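Local coordinates for protein 2-dehydro-3-deoxyphosphogluconate aldolase (Vibrio fischeri, PDB 3NZR) that belongs to the KDGP aldolase family of the TIM-barrel clan and is built round a parallel sheet flanked by helices, at residues N25-Y30 against S60-N65; I119-T124 against L169-E174; F164-L169 against E201-I206. All coordinates share one frame; numbering follows the deposited sequence.

Interaction 1: residues N25-Y30 against S60-N65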
ATOM      1  N   ASN A  25     -13.188 -27.156 -17.444  1.00 28.29           N
ATOM      2  CA  ASN A  25     -14.286 -26.382 -16.905  1.00 26.36           C
ATOM      3  C   ASN A  25     -14.128 -24.933 -17.354  1.00 25.12           C
ATOM      4  O   ASN A  25     -15.112 -24.292 -17.732  1.00 23.44           O
ATOM      5  CB  ASN A  25     -14.314 -26.545 -15.391  1.00 25.45           C
ATOM      6  CG  ASN A  25     -15.541 -25.935 -14.727  1.00 25.56           C
ATOM      7  OD1 ASN A  25     -15.430 -25.389 -13.619  1.00 21.73           O
ATOM      8  ND2 ASN A  25     -16.702 -26.103 -15.328  1.00 22.44           N
ATOM      9  N   ALA A  26     -12.901 -24.415 -17.248  1.00 24.58           N
ATOM     10  CA  ALA A  26     -12.608 -23.050 -17.685  1.00 24.02           C
ATOM     11  C   ALA A  26     -12.994 -22.759 -19.151  1.00 25.18           C
ATOM     12  O   ALA A  26     -13.625 -21.743 -19.429  1.00 23.54           O
ATOM     13  CB  ALA A  26     -11.163 -22.703 -17.476  1.00 23.77           C
ATOM     14  N   ALA A  27     -12.616 -23.650 -20.058  1.00 27.94           N
ATOM     15  CA  ALA A  27     -13.071 -23.598 -21.472  1.00 29.24           C
ATOM     16  C   ALA A  27     -14.580 -23.494 -21.586  1.00 30.20           C
ATOM     17  O   ALA A  27     -15.100 -22.637 -22.336  1.00 28.42           O
ATOM     18  CB  ALA A  27     -12.564 -24.822 -22.248  1.00 30.40           C
ATOM     19  N   ASP A  28     -15.294 -24.375 -20.850  1.00 30.44           N
ATOM     20  CA  ASP A  28     -16.767 -24.383 -20.903  1.00 31.35           C
ATOM     21  C   ASP A  28     -17.340 -23.092 -20.346  1.00 28.78           C
ATOM     22  O   ASP A  28     -18.291 -22.563 -20.862  1.00 28.13           O
ATOM     23  CB  ASP A  28     -17.387 -25.592 -20.142  1.00 32.64           C
ATOM     24  CG  ASP A  28     -17.042 -26.973 -20.782  1.00 38.40           C
ATOM     25  OD1 ASP A  28     -16.360 -27.026 -21.841  1.00 42.78           O
ATOM     26  OD2 ASP A  28     -17.448 -28.010 -20.178  1.00 39.22           O
ATOM     27  N   ILE A  29     -16.716 -22.577 -19.278  1.00 26.29           N
ATOM     28  CA  ILE A  29     -17.201 -21.360 -18.649  1.00 23.17           C
ATOM     29  C   ILE A  29     -17.034 -20.200 -19.602  1.00 23.14           C
ATOM     30  O   ILE A  29     -17.958 -19.409 -19.777  1.00 22.90           O
ATOM     31  CB  ILE A  29     -16.430 -21.069 -17.335  1.00 20.98           C
ATOM     32  CG1 ILE A  29     -16.871 -22.027 -16.222  1.00 21.49           C
ATOM     33  CG2 ILE A  29     -16.555 -19.568 -16.940  1.00 19.13           C
ATOM     34  CD1 ILE A  29     -15.773 -22.099 -15.073  1.00 18.70           C
ATOM     35  N   TYR A  30     -15.890 -20.145 -20.251  1.00 23.52           N
ATOM     36  CA  TYR A  30     -15.569 -19.048 -21.206  1.00 28.24           C
ATOM     37  C   TYR A  30     -16.572 -19.020 -22.391  1.00 29.55           C
ATOM     38  O   TYR A  30     -17.166 -17.972 -22.689  1.00 30.39           O
ATOM     39  CB  TYR A  30     -14.136 -19.190 -21.708  1.00 29.94           C
ATOM     40  CG  TYR A  30     -13.649 -18.020 -22.515  1.00 36.06           C
ATOM     41  CD1 TYR A  30     -13.189 -16.856 -21.898  1.00 40.41           C
ATOM     42  CD2 TYR A  30     -13.660 -18.065 -23.893  1.00 40.92           C
ATOM     43  CE1 TYR A  30     -12.751 -15.769 -22.666  1.00 44.92           C
ATOM     44  CE2 TYR A  30     -13.216 -17.012 -24.650  1.00 44.84           C
ATOM     45  CZ  TYR A  30     -12.752 -15.871 -24.046  1.00 46.34           C
ATOM     46  OH  TYR A  30     -12.337 -14.819 -24.855  1.00 53.90           O
ATOM     47  N   SER A  60      -4.989 -19.753 -18.861  1.00 37.70           N
ATOM     48  CA  SER A  60      -4.903 -18.594 -19.741  1.00 40.02           C
ATOM     49  C   SER A  60      -5.093 -19.010 -21.257  1.00 40.49           C
ATOM     50  O   SER A  60      -5.757 -18.330 -22.024  1.00 39.60           O
ATOM     51  CB  SER A  60      -3.584 -17.864 -19.517  1.00 42.34           C
ATOM     52  OG  SER A  60      -3.473 -16.863 -20.486  1.00 46.06           O
ATOM     53  N   GLU A  61      -4.553 -20.156 -21.640  1.00 40.83           N
ATOM     54  CA  GLU A  61      -4.673 -20.629 -23.029  1.00 43.30           C
ATOM     55  C   GLU A  61      -6.093 -20.847 -23.509  1.00 42.08           C
ATOM     56  O   GLU A  61      -6.412 -20.569 -24.662  1.00 43.04           O
ATOM     57  CB  GLU A  61      -3.928 -21.938 -23.215  1.00 46.24           C
ATOM     58  CG  GLU A  61      -2.467 -21.815 -22.934  1.00 51.47           C
ATOM     59  CD  GLU A  61      -1.684 -22.993 -23.476  1.00 59.86           C
ATOM     60  OE1 GLU A  61      -1.829 -24.120 -22.924  1.00 61.93           O
ATOM     61  OE2 GLU A  61      -0.927 -22.774 -24.457  1.00 66.15           O
ATOM     62  N   VAL A  62      -6.944 -21.368 -22.648  1.00 39.41           N
ATOM     63  CA  VAL A  62      -8.295 -21.705 -23.047  1.00 39.27           C
ATOM     64  C   VAL A  62      -9.278 -20.586 -22.795  1.00 37.58           C
ATOM     65  O   VAL A  62     -10.466 -20.751 -23.015  1.00 38.34           O
ATOM     66  CB  VAL A  62      -8.751 -23.003 -22.361  1.00 39.79           C
ATOM     67  CG1 VAL A  62      -7.789 -24.173 -22.780  1.00 42.80           C
ATOM     68  CG2 VAL A  62      -8.828 -22.832 -20.834  1.00 38.27           C
ATOM     69  N   THR A  63      -8.797 -19.451 -22.308  1.00 34.76           N
ATOM     70  CA  THR A  63      -9.669 -18.360 -21.947  1.00 33.22           C
ATOM     71  C   THR A  63      -9.197 -17.011 -22.469  1.00 33.45           C
ATOM     72  O   THR A  63      -9.669 -16.000 -21.991  1.00 31.13           O
ATOM     73  CB  THR A  63      -9.731 -18.175 -20.389  1.00 32.68           C
ATOM     74  OG1 THR A  63      -8.450 -17.753 -19.931  1.00 28.08           O
ATOM     75  CG2 THR A  63     -10.166 -19.454 -19.658  1.00 28.97           C
ATOM     76  N   ASN A  64      -8.255 -17.008 -23.409  1.00 34.15           N
ATOM     77  CA  ASN A  64      -7.645 -15.763 -23.930  1.00 35.36           C
ATOM     78  C   ASN A  64      -7.172 -14.876 -22.835  1.00 32.40           C
ATOM     79  O   ASN A  64      -7.341 -13.681 -22.892  1.00 32.53           O
ATOM     80  CB  ASN A  64      -8.596 -15.013 -24.849  1.00 36.85           C
ATOM     81  CG  ASN A  64      -8.898 -15.822 -26.110  1.00 41.96           C
ATOM     82  OD1 ASN A  64      -8.023 -16.560 -26.599  1.00 44.47           O
ATOM     83  ND2 ASN A  64     -10.153 -15.764 -26.578  1.00 44.09           N
ATOM     84  N   ASN A  65      -6.540 -15.508 -21.861  1.00 30.94           N
ATOM     85  CA  ASN A  65      -5.978 -14.856 -20.652  1.00 29.00           C
ATOM     86  C   ASN A  65      -6.985 -14.228 -19.672  1.00 25.99           C
ATOM     87  O   ASN A  65      -6.592 -13.442 -18.806  1.00 24.88           O
ATOM     88  CB  ASN A  65      -4.883 -13.865 -21.009  1.00 29.21           C
ATOM     89  CG  ASN A  65      -3.971 -13.583 -19.854  1.00 30.07           C
ATOM     90  OD1 ASN A  65      -3.591 -14.484 -19.123  1.00 34.95           O
ATOM     91  ND2 ASN A  65      -3.588 -12.309 -19.684  1.00 28.65           N
TER

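Interaction 2: residues I119-T124 against L169-E174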
ATOM      1  N   ILE A 119     -12.022  -4.676   0.995  1.00 17.14           N
ATOM      2  CA  ILE A 119     -12.445  -3.900   2.144  1.00 17.54           C
ATOM      3  C   ILE A 119     -13.811  -4.473   2.553  1.00 18.38           C
ATOM      4  O   ILE A 119     -14.498  -5.146   1.780  1.00 18.27           O
ATOM      5  CB  ILE A 119     -12.500  -2.433   1.826  1.00 18.11           C
ATOM      6  CG1 ILE A 119     -13.635  -2.137   0.855  1.00 18.28           C
ATOM      7  CG2 ILE A 119     -11.131  -1.878   1.319  1.00 18.95           C
ATOM      8  CD1 ILE A 119     -13.582  -0.659   0.531  1.00 21.59           C
ATOM      9  N   SER A 120     -14.176  -4.310   3.816  1.00 19.33           N
ATOM     10  CA  SER A 120     -15.276  -5.026   4.363  1.00 18.50           C
ATOM     11  C   SER A 120     -16.312  -4.201   5.076  1.00 22.43           C
ATOM     12  O   SER A 120     -15.991  -3.132   5.628  1.00 24.36           O
ATOM     13  CB  SER A 120     -14.728  -6.027   5.330  1.00 18.99           C
ATOM     14  OG  SER A 120     -13.724  -6.909   4.671  1.00 22.18           O
ATOM     15  N   PRO A 121     -17.509  -4.759   5.232  1.00 23.84           N
ATOM     16  CA  PRO A 121     -18.586  -4.018   5.884  1.00 26.40           C
ATOM     17  C   PRO A 121     -18.265  -3.928   7.344  1.00 27.74           C
ATOM     18  O   PRO A 121     -17.412  -4.698   7.846  1.00 27.92           O
ATOM     19  CB  PRO A 121     -19.819  -4.908   5.691  1.00 26.84           C
ATOM     20  CG  PRO A 121     -19.544  -5.762   4.580  1.00 25.14           C
ATOM     21  CD  PRO A 121     -18.012  -5.970   4.559  1.00 24.81           C
ATOM     22  N   THR A 122     -18.868  -2.957   8.007  1.00 29.15           N
ATOM     23  CA  THR A 122     -18.631  -2.737   9.419  1.00 30.82           C
ATOM     24  C   THR A 122     -19.900  -2.656  10.274  1.00 33.15           C
ATOM     25  O   THR A 122     -19.805  -2.571  11.480  1.00 33.85           O
ATOM     26  CB  THR A 122     -17.916  -1.401   9.628  1.00 30.02           C
ATOM     27  OG1 THR A 122     -18.778  -0.346   9.165  1.00 29.26           O
ATOM     28  CG2 THR A 122     -16.534  -1.402   8.941  1.00 28.35           C
ATOM     29  N   GLY A 123     -21.055  -2.599   9.646  1.00 34.83           N
ATOM     30  CA  GLY A 123     -22.286  -2.359  10.364  1.00 36.88           C
ATOM     31  C   GLY A 123     -22.700  -0.922  10.285  1.00 38.36           C
ATOM     32  O   GLY A 123     -23.802  -0.571  10.676  1.00 40.04           O
ATOM     33  N   THR A 124     -21.817  -0.070   9.789  1.00 38.06           N
ATOM     34  CA  THR A 124     -22.066   1.361   9.787  1.00 38.75           C
ATOM     35  C   THR A 124     -21.971   1.768   8.331  1.00 37.83           C
ATOM     36  O   THR A 124     -20.910   1.609   7.728  1.00 35.68           O
ATOM     37  CB  THR A 124     -21.002   2.122  10.634  1.00 38.55           C
ATOM     38  OG1 THR A 124     -21.064   1.657  11.984  1.00 42.47           O
ATOM     39  CG2 THR A 124     -21.214   3.585  10.608  1.00 39.69           C
ATOM     40  N   LEU A 169     -27.813 -10.039   0.272  1.00 37.03           N
ATOM     41  CA  LEU A 169     -28.539  -8.784   0.487  1.00 37.91           C
ATOM     42  C   LEU A 169     -28.543  -8.320   1.968  1.00 38.86           C
ATOM     43  O   LEU A 169     -29.136  -7.299   2.300  1.00 40.21           O
ATOM     44  CB  LEU A 169     -29.931  -8.857  -0.081  1.00 38.81           C
ATOM     45  CG  LEU A 169     -30.101  -8.742  -1.598  1.00 39.84           C
ATOM     46  CD1 LEU A 169     -31.522  -9.064  -2.030  1.00 42.65           C
ATOM     47  CD2 LEU A 169     -29.688  -7.342  -2.074  1.00 40.10           C
ATOM     48  N   GLU A 170     -27.859  -9.037   2.840  1.00 40.22           N
ATOM     49  CA  GLU A 170     -27.778  -8.664   4.283  1.00 42.50           C
ATOM     50  C   GLU A 170     -27.087  -7.323   4.558  1.00 41.53           C
ATOM     51  O   GLU A 170     -27.303  -6.726   5.616  1.00 42.03           O
ATOM     52  CB  GLU A 170     -27.082  -9.755   5.131  1.00 43.98           C
ATOM     53  CG  GLU A 170     -27.948 -11.030   5.324  1.00 49.87           C
ATOM     54  CD  GLU A 170     -27.146 -12.316   5.532  1.00 55.71           C
ATOM     55  OE1 GLU A 170     -27.698 -13.416   5.231  1.00 59.53           O
ATOM     56  OE2 GLU A 170     -25.980 -12.233   5.985  1.00 55.33           O
ATOM     57  N   THR A 171     -26.239  -6.863   3.641  1.00 38.78           N
ATOM     58  CA  THR A 171     -25.552  -5.587   3.839  1.00 37.73           C
ATOM     59  C   THR A 171     -25.983  -4.579   2.750  1.00 36.81           C
ATOM     60  O   THR A 171     -25.252  -3.677   2.408  1.00 34.20           O
ATOM     61  CB  THR A 171     -24.014  -5.775   3.901  1.00 36.15           C
ATOM     62  OG1 THR A 171     -23.552  -6.255   2.649  1.00 36.06           O
ATOM     63  CG2 THR A 171     -23.649  -6.784   4.933  1.00 37.49           C
ATOM     64  N   ARG A 172     -27.214  -4.735   2.271  1.00 37.56           N
ATOM     65  CA  ARG A 172     -27.810  -3.888   1.240  1.00 38.95           C
ATOM     66  C   ARG A 172     -27.499  -2.372   1.339  1.00 38.25           C
ATOM     67  O   ARG A 172     -27.084  -1.740   0.360  1.00 36.29           O
ATOM     68  CB  ARG A 172     -29.318  -4.096   1.297  1.00 41.92           C
ATOM     69  CG  ARG A 172     -30.072  -3.296   0.310  1.00 46.68           C
ATOM     70  CD  ARG A 172     -31.498  -3.222   0.724  1.00 51.50           C
ATOM     71  NE  ARG A 172     -32.105  -4.542   0.922  1.00 54.53           N
ATOM     72  CZ  ARG A 172     -32.635  -5.285  -0.045  1.00 54.70           C
ATOM     73  NH1 ARG A 172     -32.596  -4.865  -1.309  1.00 55.75           N
ATOM     74  NH2 ARG A 172     -33.200  -6.451   0.254  1.00 54.08           N
ATOM     75  N   GLU A 173     -27.734  -1.803   2.517  1.00 38.84           N
ATOM     76  CA  GLU A 173     -27.598  -0.363   2.748  1.00 39.36           C
ATOM     77  C   GLU A 173     -26.140   0.057   2.800  1.00 36.72           C
ATOM     78  O   GLU A 173     -25.807   1.107   2.267  1.00 35.93           O
ATOM     79  CB  GLU A 173     -28.328   0.093   4.019  1.00 42.45           C
ATOM     80  CG  GLU A 173     -29.867  -0.244   4.035  1.00 48.61           C
ATOM     81  CD  GLU A 173     -30.229  -1.671   4.584  1.00 55.13           C
ATOM     82  OE1 GLU A 173     -29.316  -2.525   4.862  1.00 53.75           O
ATOM     83  OE2 GLU A 173     -31.469  -1.936   4.725  1.00 60.78           O
ATOM     84  N   GLU A 174     -25.270  -0.735   3.438  1.00 34.39           N
ATOM     85  CA  GLU A 174     -23.842  -0.438   3.384  1.00 32.33           C
ATOM     86  C   GLU A 174     -23.338  -0.525   1.931  1.00 28.72           C
ATOM     87  O   GLU A 174     -22.559   0.303   1.504  1.00 27.19           O
ATOM     88  CB  GLU A 174     -23.064  -1.384   4.244  1.00 32.02           C
ATOM     89  CG  GLU A 174     -23.279  -1.170   5.728  1.00 36.84           C
ATOM     90  CD  GLU A 174     -22.292  -1.991   6.540  1.00 38.38           C
ATOM     91  OE1 GLU A 174     -21.074  -1.687   6.431  1.00 38.57           O
ATOM     92  OE2 GLU A 174     -22.732  -2.949   7.214  1.00 39.11           O
TER

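Interaction 3: residues F164-L169 against E201-I206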
ATOM      1  N   PHE A 164     -16.297  -7.377   0.531  1.00 22.69           N
ATOM      2  CA  PHE A 164     -16.485  -8.743   1.030  1.00 25.48           C
ATOM      3  C   PHE A 164     -16.273  -8.741   2.526  1.00 26.67           C
ATOM      4  O   PHE A 164     -15.350  -8.022   3.011  1.00 25.46           O
ATOM      5  CB  PHE A 164     -15.450  -9.642   0.382  1.00 24.83           C
ATOM      6  CG  PHE A 164     -15.409 -11.032   0.897  1.00 30.42           C
ATOM      7  CD1 PHE A 164     -16.166 -12.049   0.292  1.00 34.38           C
ATOM      8  CD2 PHE A 164     -14.553 -11.360   1.938  1.00 33.18           C
ATOM      9  CE1 PHE A 164     -16.107 -13.347   0.784  1.00 38.00           C
ATOM     10  CE2 PHE A 164     -14.477 -12.664   2.422  1.00 37.58           C
ATOM     11  CZ  PHE A 164     -15.237 -13.650   1.865  1.00 36.65           C
ATOM     12  N   PRO A 165     -17.034  -9.585   3.247  1.00 28.26           N
ATOM     13  CA  PRO A 165     -18.152 -10.419   2.799  1.00 29.69           C
ATOM     14  C   PRO A 165     -19.499  -9.697   2.786  1.00 31.84           C
ATOM     15  O   PRO A 165     -19.890  -9.103   3.773  1.00 30.78           O
ATOM     16  CB  PRO A 165     -18.196 -11.548   3.824  1.00 30.53           C
ATOM     17  CG  PRO A 165     -17.715 -10.949   5.074  1.00 31.43           C
ATOM     18  CD  PRO A 165     -16.647  -9.900   4.641  1.00 30.17           C
HETATM   19  N   MSE A 166     -20.230  -9.816   1.678  1.00 33.28           N
HETATM   20  CA  MSE A 166     -21.439  -9.043   1.539  1.00 36.73           C
HETATM   21  C   MSE A 166     -22.647  -9.714   2.180  1.00 38.26           C
HETATM   22  O   MSE A 166     -23.642  -9.064   2.469  1.00 39.91           O
HETATM   23  CB  MSE A 166     -21.685  -8.827   0.086  1.00 36.70           C
HETATM   24  CG  MSE A 166     -22.542  -7.696  -0.250  1.00 43.44           C
HETATM   25 SE   MSE A 166     -22.192  -7.292  -2.181  0.80 50.26          SE
HETATM   26  CE  MSE A 166     -23.189  -8.776  -2.926  1.00 45.44           C
ATOM     27  N   GLY A 167     -22.545 -11.012   2.409  1.00 35.34           N
ATOM     28  CA  GLY A 167     -23.678 -11.819   2.818  1.00 36.34           C
ATOM     29  C   GLY A 167     -24.906 -11.609   1.954  1.00 36.63           C
ATOM     30  O   GLY A 167     -26.013 -11.525   2.505  1.00 35.99           O
ATOM     31  N   GLY A 168     -24.726 -11.495   0.619  1.00 34.68           N
ATOM     32  CA  GLY A 168     -25.853 -11.349  -0.290  1.00 35.38           C
ATOM     33  C   GLY A 168     -26.549 -10.028  -0.161  1.00 36.03           C
ATOM     34  O   GLY A 168     -25.937  -8.976  -0.444  1.00 36.34           O
ATOM     35  N   LEU A 169     -27.813 -10.039   0.272  1.00 37.03           N
ATOM     36  CA  LEU A 169     -28.539  -8.784   0.487  1.00 37.91           C
ATOM     37  C   LEU A 169     -28.543  -8.320   1.968  1.00 38.86           C
ATOM     38  O   LEU A 169     -29.136  -7.299   2.300  1.00 40.21           O
ATOM     39  CB  LEU A 169     -29.931  -8.857  -0.081  1.00 38.81           C
ATOM     40  CG  LEU A 169     -30.101  -8.742  -1.598  1.00 39.84           C
ATOM     41  CD1 LEU A 169     -31.522  -9.064  -2.030  1.00 42.65           C
ATOM     42  CD2 LEU A 169     -29.688  -7.342  -2.074  1.00 40.10           C
ATOM     43  N   GLU A 201     -29.799 -10.384  -9.634  1.00 32.75           N
ATOM     44  CA  GLU A 201     -30.417  -9.216 -10.271  1.00 34.30           C
ATOM     45  C   GLU A 201     -30.571  -8.032  -9.316  1.00 33.46           C
ATOM     46  O   GLU A 201     -30.208  -6.928  -9.663  1.00 33.69           O
ATOM     47  CB  GLU A 201     -31.727  -9.591 -10.954  1.00 35.50           C
ATOM     48  CG  GLU A 201     -31.487 -10.392 -12.248  1.00 38.48           C
ATOM     49  CD  GLU A 201     -32.686 -11.285 -12.695  1.00 42.91           C
ATOM     50  OE1 GLU A 201     -33.011 -11.240 -13.889  1.00 45.97           O
ATOM     51  OE2 GLU A 201     -33.261 -12.053 -11.877  1.00 46.17           O
ATOM     52  N   GLU A 202     -31.067  -8.269  -8.118  1.00 34.07           N
ATOM     53  CA  GLU A 202     -31.338  -7.171  -7.191  1.00 34.63           C
ATOM     54  C   GLU A 202     -30.034  -6.520  -6.708  1.00 32.58           C
ATOM     55  O   GLU A 202     -29.979  -5.332  -6.544  1.00 31.96           O
ATOM     56  CB  GLU A 202     -32.155  -7.653  -5.989  1.00 36.42           C
ATOM     57  CG  GLU A 202     -32.959  -6.560  -5.315  1.00 39.60           C
ATOM     58  CD  GLU A 202     -33.810  -7.083  -4.159  1.00 46.88           C
ATOM     59  OE1 GLU A 202     -34.249  -8.247  -4.204  1.00 47.45           O
ATOM     60  OE2 GLU A 202     -34.042  -6.319  -3.191  1.00 52.32           O
ATOM     61  N   ILE A 203     -29.005  -7.329  -6.509  1.00 29.12           N
ATOM     62  CA  ILE A 203     -27.686  -6.825  -6.102  1.00 27.72           C
ATOM     63  C   ILE A 203     -27.065  -6.011  -7.225  1.00 27.14           C
ATOM     64  O   ILE A 203     -26.535  -4.896  -6.959  1.00 27.31           O
ATOM     65  CB  ILE A 203     -26.771  -7.977  -5.708  1.00 26.01           C
ATOM     66  CG1 ILE A 203     -27.260  -8.619  -4.415  1.00 25.99           C
ATOM     67  CG2 ILE A 203     -25.298  -7.539  -5.571  1.00 25.08           C
ATOM     68  CD1 ILE A 203     -26.554  -9.924  -4.107  1.00 27.41           C
HETATM   69  N   MSE A 204     -27.048  -6.557  -8.459  1.00 27.51           N
HETATM   70  CA  MSE A 204     -26.494  -5.787  -9.611  1.00 28.55           C
HETATM   71  C   MSE A 204     -27.313  -4.482  -9.818  1.00 30.49           C
HETATM   72  O   MSE A 204     -26.736  -3.412 -10.017  1.00 28.62           O
HETATM   73  CB  MSE A 204     -26.521  -6.577 -10.917  1.00 29.04           C
HETATM   74  CG  MSE A 204     -25.629  -7.783 -10.934  1.00 28.43           C
HETATM   75 SE   MSE A 204     -23.757  -7.202 -10.571  0.80 33.65          SE
HETATM   76  CE  MSE A 204     -23.489  -6.389 -12.318  1.00 29.31           C
ATOM     77  N   GLN A 205     -28.648  -4.569  -9.739  1.00 31.23           N
ATOM     78  CA  GLN A 205     -29.440  -3.338  -9.926  1.00 33.04           C
ATOM     79  C   GLN A 205     -29.022  -2.239  -8.980  1.00 32.81           C
ATOM     80  O   GLN A 205     -29.200  -1.106  -9.286  1.00 35.36           O
ATOM     81  CB  GLN A 205     -30.940  -3.588  -9.783  1.00 34.01           C
ATOM     82  CG  GLN A 205     -31.850  -2.533 -10.402  1.00 35.81           C
ATOM     83  CD  GLN A 205     -31.585  -2.397 -11.876  1.00 37.38           C
ATOM     84  OE1 GLN A 205     -31.102  -1.363 -12.346  1.00 34.73           O
ATOM     85  NE2 GLN A 205     -31.895  -3.456 -12.620  1.00 37.15           N
ATOM     86  N   ILE A 206     -28.502  -2.561  -7.805  1.00 33.06           N
ATOM     87  CA  ILE A 206     -28.117  -1.513  -6.856  1.00 33.11           C
ATOM     88  C   ILE A 206     -26.913  -0.744  -7.387  1.00 32.48           C
ATOM     89  O   ILE A 206     -26.877   0.461  -7.361  1.00 33.59           O
ATOM     90  CB  ILE A 206     -27.774  -2.084  -5.469  1.00 33.24           C
ATOM     91  CG1 ILE A 206     -29.038  -2.644  -4.842  1.00 33.91           C
ATOM     92  CG2 ILE A 206     -27.125  -1.004  -4.587  1.00 32.54           C
ATOM     93  CD1 ILE A 206     -28.841  -3.491  -3.687  1.00 34.80           C
TER

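Interaction 1: residues N25-Y30 against S60-N65
Tyr30 and Thr63 meet where helix 23-32 packs against the turn that follows helix 49-61. These are two neighbouring outer helices of a TIM-barrel-type fold. Chi1 of Tyr30 is -171°, with CG anti to the backbone N. This sends the ring across the loop of residues 62-64. Thr63 CA lies over one face of the ring in a CH-pi contact, 4.0 Å from the centroid. Thr63 O comes within 3.2 Å of Tyr30 CE1. Thr63 OG1 hydrogen-bonds to Tyr59 O, one turn back. Thr63 CG2 stands beside its own backbone N and touches Ala26 CB at 4.0 Å. Val62 packs on both alanines of helix 23-32. Its CG2 lies 4.1 Å from Ala26 CB, and its CB is 4.2 Å from Ala27 CB. The close approach of the backbones, with the CA atoms of Ala27 and Val62 5.4 Å apart, is consistent with the small size of the alanines. Behind the contact, Ala26 and Tyr30 also rest on strand 37-42. At the outer end the amide of Asn64 stands nearly perpendicular to the ring, at 88°. Its ND2 donates to Tyr30 OH over 2.9 Å.

Interaction 2: residues I119-T124 against L169-E174
Glu174 reaches from the first turn of helix 172-184 to the loop 121-124, and most of the contact is made by its carboxylate. The hydrogen bonds come first. Thr122 N donates to Glu174 OE1 at 3.0 Å, with an N-H...O angle of 162°, on the syn lone pair. Gly123 N donates to Glu174 OE2, also at 3.0 Å, but comes from above the carboxylate plane and is more bent, at 133°. A weak second bond runs from Gly123 N to OE1. Two successive peptide N-H groups thus share one carboxylate, which fixes the rotation of its end. The chain of Glu174 is extended beyond CG, and this carries the acid to the loop. Within the loop, Thr122 OG1 accepts from Thr124 N at 3.1 Å to form an ST turn. The same hydroxyl also hydrogen-bonds to Met127 O. Packing comes second. Pro121 CB lies 3.5 Å from Glu174 OE1, and Pro121 CG is 4.2 Å from Thr171 CG2. The contact lies at the surface of the barrel-type fold. The loop after strand 114-119 meets the helix that follows the adjacent parallel strand 160-163, and Pro121 and Glu174 both touch Tyr163 of that strand.

Interaction 3: residues F164-L169 against E201-I206
Ile203 packs against Met166 and Leu169. In this barrel-type fold the loop after strand 160-163 here meets helix 200-209, which follows the adjacent strand 188-191. The tight part is apolar. Met166, a selenomethionine here, reaches Ile203 tip to tip, with its CE 3.6 Å from Ile203 CG2. Its chain bends at chi3 (76°), which turns CE to the isoleucine. CE also lies 3.7 Å from Ile203 CD1 and therefore faces both branches. That same CD1 touches the carbonyl oxygen of Gly168 at 3.8 Å. Leu169 crosses Ile203 at a slant and lays CD2 against Ile203 CG1, at 3.6 Å. Phe175 of helix 172-184 adds to this cluster by touching Met166, Ile203 and Ile206. The looser contact is that of Leu169 CD2 with Ile206 CD1, at 4.3 Å. On the solvent side stands the exposed Glu202. Leu169 touches it with one methyl, CD1, 3.6 Å from Glu202 OE1, and the two side chains cross at about a right angle. No hydrogen bond links the two segments. Between them the contact is van der Waals packing. The salt-bridge partner of Glu202, Arg172, lies just beyond Leu169, so apolar packing and an ion pair stand side by side.

Interactions 2 and 3 are neighbours, with centres about 10 Å apart, and they share Leu169. They also touch directly. The salt bridge, 2.8 Å from Arg172 NH1 to Glu202 OE2, joins the start of helix 172-184 to helix 200-209. Ser120 OG lies 2.6 Å from Phe164 O, probably as a hydrogen bond, and joins 119-124 to 164-169. Interaction 1 stands apart. Its centre is about 33 Å from that of interaction 2, across the chain's centre, and about 26 Å from that of interaction 3. A magnesium ion lies about 8 Å from Gly168 of interaction 3. The side chain of Tyr30 in interaction 1 is about 9 Å from a magnesium ion. At these distances neither residue touches the metal.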